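Mono(ADP-ribosyl)transferase SpvB (Salmonella typhimurium, PDB 2GWM) transfers ADP-ribose from NAD(+) to an arginine, probably of host actin, through the ADP-ribosyltransferase domain that this chain comprises, and so probably blocks actin polymerisation. Local coordinates at residues D121-I126 / S175-S180. Numbering follows the deposited sequence.
Sequences DTILNI and SKLRLS
Leu177 sets its forked end down between Ile123 and Asn125, two side chains that rise from the same face of strand 122-127, and each methyl of the fork finds a different neighbour. CD1 goes to the branch methyl of Ile123, with Leu177 CD1 and Ile123 CG2 3.8 Å apart, an ordinary van der Waals distance. That methyl can be met because it stands anti to the backbone N of Ile123, while CG1 lies beside that nitrogen. Ile123 and Leu177 run alongside each other, pointing opposite ways. The other methyl, CD2, lies against the amide of Asn125, nearer its oxygen (Asn125 OD1 to Leu177 CD2, 3.5 Å) than its carbon (Asn125 CG to Leu177 CD2, 3.9 Å). With CG anti to the backbone N (chi1 180°), Asn125 holds this amide out toward the loop, where it crosses the leucine at a slant. The backbones stay well separated, Asn125 CA to Leu177 CA being 8.0 Å, so the side chains alone bridge the gap.

In the fold, the loop following helix 168-175 thus packs over one face of the mixed five-stranded sheet of the ADP-ribosyltransferase domain. Tyr80 of the adjacent strand 78-83 touches both Leu177 and Asn125; Arg81, a predicted active-site residue, has its side chain about 7 Å from that of Ile123. With 158 Å² buried, the contact is small; it pairs methyl with methyl at Ile123 and methyl with amide at Asn125, without a hydrogen bond between the segments. The asparagine amide thus offers its oxygen side as a packing surface, while ND2 makes a weak hydrogen bond to Tyr127 OH.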
loop_
_atom_site.group_PDB
_atom_site.type_symbol
_atom_site.label_atom_id
_atom_site.label_comp_id
_atom_site.label_asym_id
_atom_site.label_seq_id
_atom_site.Cartn_x
_atom_site.Cartn_y
_atom_site.Cartn_z
ATOM N N ASP A 121 -12.401 7.334 -6.339
ATOM C CA ASP A 121 -13.427 7.986 -5.511
ATOM C C ASP A 121 -12.878 8.671 -4.262
ATOM O O ASP A 121 -13.432 9.659 -3.790
ATOM C CB ASP A 121 -14.654 7.100 -5.232
ATOM C CG ASP A 121 -14.420 5.892 -4.292
ATOM O OD1 ASP A 121 -13.773 6.067 -3.241
ATOM O OD2 ASP A 121 -14.950 4.764 -4.621
ATOM N N THR A 122 -11.770 8.166 -3.760
ATOM C CA THR A 122 -11.129 8.679 -2.574
ATOM C C THR A 122 -9.666 8.993 -2.854
ATOM O O THR A 122 -8.930 8.138 -3.383
ATOM C CB THR A 122 -11.231 7.638 -1.450
ATOM O OG1 THR A 122 -12.580 7.344 -1.200
ATOM C CG2 THR A 122 -10.572 8.122 -0.208
ATOM N N ILE A 123 -9.210 10.172 -2.494
ATOM C CA ILE A 123 -7.821 10.523 -2.529
ATOM C C ILE A 123 -7.353 10.645 -1.105
ATOM O O ILE A 123 -7.895 11.393 -0.292
ATOM C CB ILE A 123 -7.559 11.885 -3.220
ATOM C CG1 ILE A 123 -8.200 11.966 -4.605
ATOM C CG2 ILE A 123 -6.070 12.186 -3.323
ATOM C CD1 ILE A 123 -7.856 10.858 -5.522
ATOM N N LEU A 124 -6.342 9.858 -0.774
ATOM C CA LEU A 124 -5.663 9.980 0.529
ATOM C C LEU A 124 -4.453 10.880 0.439
ATOM O O LEU A 124 -3.578 10.716 -0.419
ATOM C CB LEU A 124 -5.174 8.606 0.977
ATOM C CG LEU A 124 -6.213 7.534 1.047
ATOM C CD1 LEU A 124 -5.615 6.218 1.584
ATOM C CD2 LEU A 124 -7.446 7.887 1.804
ATOM N N ASN A 125 -4.379 11.865 1.345
ATOM C CA ASN A 125 -3.297 12.777 1.498
ATOM C C ASN A 125 -2.690 12.411 2.834
ATOM O O ASN A 125 -3.263 12.624 3.834
ATOM C CB ASN A 125 -3.890 14.225 1.553
ATOM C CG ASN A 125 -2.861 15.286 1.723
ATOM O OD1 ASN A 125 -1.819 15.297 1.046
ATOM N ND2 ASN A 125 -3.155 16.257 2.641
ATOM N N ILE A 126 -1.558 11.723 2.773
ATOM C CA ILE A 126 -0.958 11.032 3.923
ATOM C C ILE A 126 0.292 11.708 4.414
ATOM O O ILE A 126 1.340 11.636 3.760
ATOM C CB ILE A 126 -0.642 9.565 3.550
ATOM C CG1 ILE A 126 -1.858 8.833 3.032
ATOM C CG2 ILE A 126 -0.093 8.837 4.774
ATOM C CD1 ILE A 126 -1.557 7.452 2.519
ATOM N N SER A 175 -6.868 21.078 -5.664
ATOM C CA SER A 175 -5.997 21.789 -6.558
ATOM C C SER A 175 -4.546 21.807 -6.065
ATOM O O SER A 175 -3.647 22.049 -6.842
ATOM C CB SER A 175 -6.482 23.234 -6.691
ATOM O OG SER A 175 -6.140 24.027 -5.586
ATOM N N LYS A 176 -4.374 21.553 -4.774
ATOM C CA LYS A 176 -3.046 21.560 -4.128
ATOM C C LYS A 176 -2.479 20.162 -4.010
ATOM O O LYS A 176 -1.394 19.966 -3.463
ATOM C CB LYS A 176 -3.114 22.320 -2.785
ATOM C CG LYS A 176 -3.564 23.760 -3.007
ATOM C CD LYS A 176 -3.340 24.654 -1.857
ATOM C CE LYS A 176 -3.793 26.064 -2.152
ATOM N NZ LYS A 176 -3.069 26.989 -1.227
ATOM N N LEU A 177 -3.207 19.175 -4.549
ATOM C CA LEU A 177 -2.660 17.798 -4.753
ATOM C C LEU A 177 -2.158 17.660 -6.204
ATOM O O LEU A 177 -2.659 18.258 -7.103
ATOM C CB LEU A 177 -3.720 16.752 -4.366
ATOM C CG LEU A 177 -4.289 16.844 -2.947
ATOM C CD1 LEU A 177 -5.377 15.856 -2.687
ATOM C CD2 LEU A 177 -3.240 16.717 -1.877
ATOM N N ARG A 178 -1.140 16.815 -6.468
ATOM C CA ARG A 178 -0.786 16.478 -7.873
ATOM C C ARG A 178 -1.504 15.158 -8.171
ATOM O O ARG A 178 -1.466 14.218 -7.411
ATOM C CB ARG A 178 0.733 16.287 -8.137
ATOM C CG ARG A 178 1.064 15.985 -9.664
ATOM C CD ARG A 178 2.580 15.994 -10.012
ATOM N NE ARG A 178 2.996 14.879 -10.893
ATOM C CZ ARG A 178 4.267 14.495 -11.097
ATOM N NH1 ARG A 178 5.281 15.136 -10.508
ATOM N NH2 ARG A 178 4.540 13.465 -11.900
ATOM N N LEU A 179 -2.299 15.200 -9.208
ATOM C CA LEU A 179 -3.111 14.057 -9.586
ATOM C C LEU A 179 -2.532 13.470 -10.859
ATOM O O LEU A 179 -1.937 14.166 -11.679
ATOM C CB LEU A 179 -4.555 14.528 -9.848
ATOM C CG LEU A 179 -5.173 15.129 -8.575
ATOM C CD1 LEU A 179 -6.526 15.760 -8.969
ATOM C CD2 LEU A 179 -5.353 14.118 -7.455
ATOM N N SER A 180 -2.793 12.177 -11.046
ATOM C CA SER A 180 -2.591 11.473 -12.304
ATOM C C SER A 180 -3.283 12.193 -13.448
ATOM O O SER A 180 -4.350 12.721 -13.255
ATOM C CB SER A 180 -3.251 10.076 -12.194
ATOM O OG SER A 180 -4.735 10.119 -12.090
#